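Local coordinates for CmeC (Campylobacter jejuni, PDB 4MT4), which probably forms the trimeric outer-membrane channel through which an efflux system expels its substrates from the cell, at residues 268-279 against 358-369. Residues are numbered along the deposited sequence; the frame is centred on the assembly and turned at random.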
# COMPACT_ATOMS: atom_id res chain seq x y z
N ILE B 268 -4.51 20.10 -20.75
CA ILE B 268 -4.74 19.23 -19.60
C ILE B 268 -3.43 18.82 -18.92
O ILE B 268 -3.39 18.53 -17.72
CB ILE B 268 -5.53 17.96 -20.01
CG1 ILE B 268 -5.95 17.16 -18.78
CG2 ILE B 268 -4.71 17.11 -20.97
CD1 ILE B 268 -6.83 17.93 -17.83
N LEU B 269 -2.34 18.83 -19.69
CA LEU B 269 -1.03 18.47 -19.16
C LEU B 269 -0.53 19.53 -18.20
O LEU B 269 0.24 19.24 -17.28
CB LEU B 269 -0.03 18.27 -20.30
CG LEU B 269 0.22 16.84 -20.79
CD1 LEU B 269 -1.06 16.19 -21.27
CD2 LEU B 269 1.28 16.85 -21.88
N LEU B 270 -0.97 20.77 -18.41
CA LEU B 270 -0.54 21.89 -17.58
C LEU B 270 -1.53 22.18 -16.45
O LEU B 270 -1.32 23.10 -15.67
CB LEU B 270 -0.35 23.14 -18.43
CG LEU B 270 0.62 23.05 -19.61
CD1 LEU B 270 0.60 24.34 -20.41
CD2 LEU B 270 2.02 22.73 -19.12
N GLN B 271 -2.59 21.39 -16.37
CA GLN B 271 -3.66 21.67 -15.42
C GLN B 271 -3.83 20.60 -14.34
O GLN B 271 -4.57 20.80 -13.38
CB GLN B 271 -4.98 21.87 -16.16
CG GLN B 271 -5.03 23.17 -16.95
CD GLN B 271 -6.24 23.25 -17.86
OE1 GLN B 271 -6.71 22.24 -18.37
NE2 GLN B 271 -6.74 24.46 -18.06
N ARG B 272 -3.14 19.48 -14.49
CA ARG B 272 -3.16 18.43 -13.47
C ARG B 272 -1.83 18.37 -12.73
O ARG B 272 -0.78 18.18 -13.34
CB ARG B 272 -3.48 17.07 -14.09
CG ARG B 272 -4.95 16.87 -14.45
CD ARG B 272 -5.21 15.45 -14.93
NE ARG B 272 -4.87 14.46 -13.91
CZ ARG B 272 -5.73 13.56 -13.43
NH1 ARG B 272 -6.97 13.52 -13.88
NH2 ARG B 272 -5.33 12.70 -12.50
N PRO B 273 -1.87 18.52 -11.40
CA PRO B 273 -0.68 18.53 -10.54
C PRO B 273 0.11 17.22 -10.60
O PRO B 273 1.33 17.24 -10.53
CB PRO B 273 -1.26 18.74 -9.13
CG PRO B 273 -2.58 19.39 -9.36
CD PRO B 273 -3.10 18.80 -10.64
N ASP B 274 -0.59 16.09 -10.73
CA ASP B 274 0.06 14.79 -10.73
C ASP B 274 0.88 14.57 -12.00
O ASP B 274 1.89 13.88 -11.98
CB ASP B 274 -0.97 13.67 -10.56
CG ASP B 274 -2.00 13.65 -11.67
OD1 ASP B 274 -2.28 14.72 -12.25
OD2 ASP B 274 -2.54 12.56 -11.94
N ILE B 275 0.43 15.17 -13.10
CA ILE B 275 1.16 15.09 -14.36
C ILE B 275 2.44 15.92 -14.28
O ILE B 275 3.50 15.50 -14.74
CB ILE B 275 0.31 15.56 -15.55
CG1 ILE B 275 -0.91 14.65 -15.73
CG2 ILE B 275 1.13 15.59 -16.83
CD1 ILE B 275 -1.76 14.99 -16.94
N GLY B 276 2.33 17.11 -13.68
CA GLY B 276 3.48 17.97 -13.49
C GLY B 276 4.50 17.36 -12.55
O GLY B 276 5.70 17.43 -12.80
N SER B 277 4.01 16.77 -11.47
CA SER B 277 4.87 16.08 -10.51
C SER B 277 5.61 14.93 -11.18
O SER B 277 6.81 14.75 -10.98
CB SER B 277 4.05 15.55 -9.33
OG SER B 277 4.80 14.65 -8.55
N SER B 278 4.88 14.15 -11.96
CA SER B 278 5.46 13.01 -12.66
C SER B 278 6.49 13.47 -13.68
O SER B 278 7.48 12.79 -13.94
CB SER B 278 4.36 12.18 -13.33
OG SER B 278 4.85 10.92 -13.74
N LEU B 279 6.25 14.65 -14.26
CA LEU B 279 7.18 15.23 -15.22
C LEU B 279 8.49 15.61 -14.54
O LEU B 279 9.57 15.25 -15.02
CB LEU B 279 6.56 16.46 -15.89
CG LEU B 279 7.48 17.20 -16.87
CD1 LEU B 279 7.67 16.38 -18.14
CD2 LEU B 279 6.94 18.59 -17.19
N TYR B 358 5.53 8.20 -15.81
CA TYR B 358 4.91 9.35 -16.46
C TYR B 358 3.81 8.92 -17.42
O TYR B 358 2.71 9.49 -17.41
CB TYR B 358 5.97 10.17 -17.21
CG TYR B 358 5.39 11.32 -18.01
CD1 TYR B 358 5.12 12.54 -17.41
CD2 TYR B 358 5.11 11.18 -19.36
CE1 TYR B 358 4.59 13.60 -18.13
CE2 TYR B 358 4.58 12.23 -20.10
CZ TYR B 358 4.32 13.43 -19.48
OH TYR B 358 3.80 14.47 -20.21
N GLN B 359 4.12 7.93 -18.25
CA GLN B 359 3.16 7.38 -19.20
C GLN B 359 1.91 6.89 -18.48
O GLN B 359 0.79 7.19 -18.89
CB GLN B 359 3.80 6.24 -19.99
CG GLN B 359 5.04 6.62 -20.79
CD GLN B 359 4.72 7.10 -22.19
OE1 GLN B 359 4.01 8.09 -22.37
NE2 GLN B 359 5.24 6.40 -23.19
N ASN B 360 2.12 6.15 -17.39
CA ASN B 360 1.02 5.58 -16.62
C ASN B 360 0.16 6.65 -15.97
O ASN B 360 -1.06 6.49 -15.84
CB ASN B 360 1.57 4.62 -15.56
CG ASN B 360 0.49 3.73 -14.96
OD1 ASN B 360 0.14 2.71 -15.54
ND2 ASN B 360 -0.02 4.12 -13.80
N THR B 361 0.79 7.75 -15.55
CA THR B 361 0.06 8.88 -14.98
C THR B 361 -0.79 9.55 -16.05
O THR B 361 -1.90 10.00 -15.78
CB THR B 361 1.03 9.91 -14.35
OG1 THR B 361 1.86 9.27 -13.38
CG2 THR B 361 0.25 11.04 -13.69
N LEU B 362 -0.26 9.61 -17.27
CA LEU B 362 -0.98 10.18 -18.39
C LEU B 362 -2.19 9.33 -18.76
O LEU B 362 -3.30 9.84 -18.92
CB LEU B 362 -0.06 10.33 -19.61
CG LEU B 362 0.31 11.75 -20.04
CD1 LEU B 362 1.17 11.73 -21.29
CD2 LEU B 362 -0.94 12.59 -20.26
N ILE B 363 -1.97 8.02 -18.89
CA ILE B 363 -3.02 7.08 -19.26
C ILE B 363 -4.16 7.07 -18.23
O ILE B 363 -5.33 7.10 -18.60
CB ILE B 363 -2.47 5.65 -19.41
CG1 ILE B 363 -1.39 5.59 -20.48
CG2 ILE B 363 -3.59 4.66 -19.72
CD1 ILE B 363 -1.76 6.29 -21.77
N THR B 364 -3.79 7.04 -16.96
CA THR B 364 -4.76 7.03 -15.87
C THR B 364 -5.59 8.31 -15.85
O THR B 364 -6.80 8.26 -15.69
CB THR B 364 -4.06 6.84 -14.50
OG1 THR B 364 -3.45 5.55 -14.44
CG2 THR B 364 -5.06 6.97 -13.36
N ALA B 365 -4.91 9.44 -16.02
CA ALA B 365 -5.58 10.74 -16.02
C ALA B 365 -6.66 10.83 -17.09
O ALA B 365 -7.78 11.27 -16.82
CB ALA B 365 -4.56 11.85 -16.20
N PHE B 366 -6.31 10.41 -18.30
CA PHE B 366 -7.25 10.42 -19.42
C PHE B 366 -8.41 9.45 -19.18
O PHE B 366 -9.54 9.71 -19.61
CB PHE B 366 -6.53 10.06 -20.72
CG PHE B 366 -5.90 11.24 -21.42
CD1 PHE B 366 -4.89 11.96 -20.81
CD2 PHE B 366 -6.32 11.61 -22.69
CE1 PHE B 366 -4.31 13.04 -21.45
CE2 PHE B 366 -5.75 12.69 -23.33
CZ PHE B 366 -4.74 13.40 -22.71
N GLY B 367 -8.13 8.35 -18.50
CA GLY B 367 -9.16 7.38 -18.18
C GLY B 367 -10.14 7.94 -17.17
O GLY B 367 -11.35 7.72 -17.28
N GLU B 368 -9.62 8.67 -16.19
CA GLU B 368 -10.45 9.31 -15.18
C GLU B 368 -11.33 10.39 -15.80
O GLU B 368 -12.48 10.55 -15.42
CB GLU B 368 -9.58 9.92 -14.07
CG GLU B 368 -8.80 8.91 -13.25
CD GLU B 368 -7.85 9.57 -12.26
OE1 GLU B 368 -7.73 10.81 -12.29
OE2 GLU B 368 -7.24 8.84 -11.45
N ILE B 369 -10.77 11.13 -16.75
CA ILE B 369 -11.49 12.21 -17.42
C ILE B 369 -12.66 11.67 -18.25
O ILE B 369 -13.75 12.24 -18.24
CB ILE B 369 -10.55 13.04 -18.33
CG1 ILE B 369 -9.57 13.85 -17.48
CG2 ILE B 369 -11.34 13.96 -19.25
CD1 ILE B 369 -8.55 14.62 -18.29
O HOH W 1 -2.83 9.96 -12.99
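Tyr358 packs against Ile275 and Leu279 where the start of helix 273-293 comes to lie against the long helix 339-405; at closest approach the axes of residues 273-279 and 358-369 are 9.3 Å apart, and their directions differ by 169°, antiparallel. With Arg272 and Thr361, it buries the most surface here. Tyr358, its CG anti to the backbone N (chi1 175°), lays its ring along the neighbouring helix, where CE1 meets Leu279 CB at 4.1 Å and the rim of the ring faces the Ile275 carbonyl. Further out, its OH touches a methyl of Leu269, which crosses the tyrosine at about a right angle. Ile275 is a knob in a hole made by Tyr358, Thr361, Leu362 and Ala365, while Thr361 turns its CG2 methyl to Asp274 OD2 (3.6 Å) and gives its hydroxyl to Asn357 O one turn back in its own helix.

Arg272, at the N-cap position, lies further along the contact. A bend at chi3 (60°) brings its guanidinium flat over Ala365, whose CB stands 3.4 Å above the centre of the plane. Around the rim, Arg272 NE and NH2 grip Asp274 side-on, NH2 reaching OD2 of Asp274 at 2.8 Å; Arg272 NH1 and NH2 converge end-on upon Glu368 OE1, NH2 at 3.1 Å. NH1 also bonds to Ala445 O. A water donates to both Asp274 OD2 and Thr361 O, adding a second bridge between the helices. Beyond the arginine, Ile268 and Ile369 meet tip to tip (Ile268 CG1 to Ile369 CD1, 3.7 Å), and Phe366 packs on Leu244 of the second subunit.

A buried arginine thus has partners for all three nitrogens, its orientation fixed by bonds in its plane and a methyl over one face; its charge probably eases the proximity of two carboxylates, tying the helix start to its antiparallel neighbour.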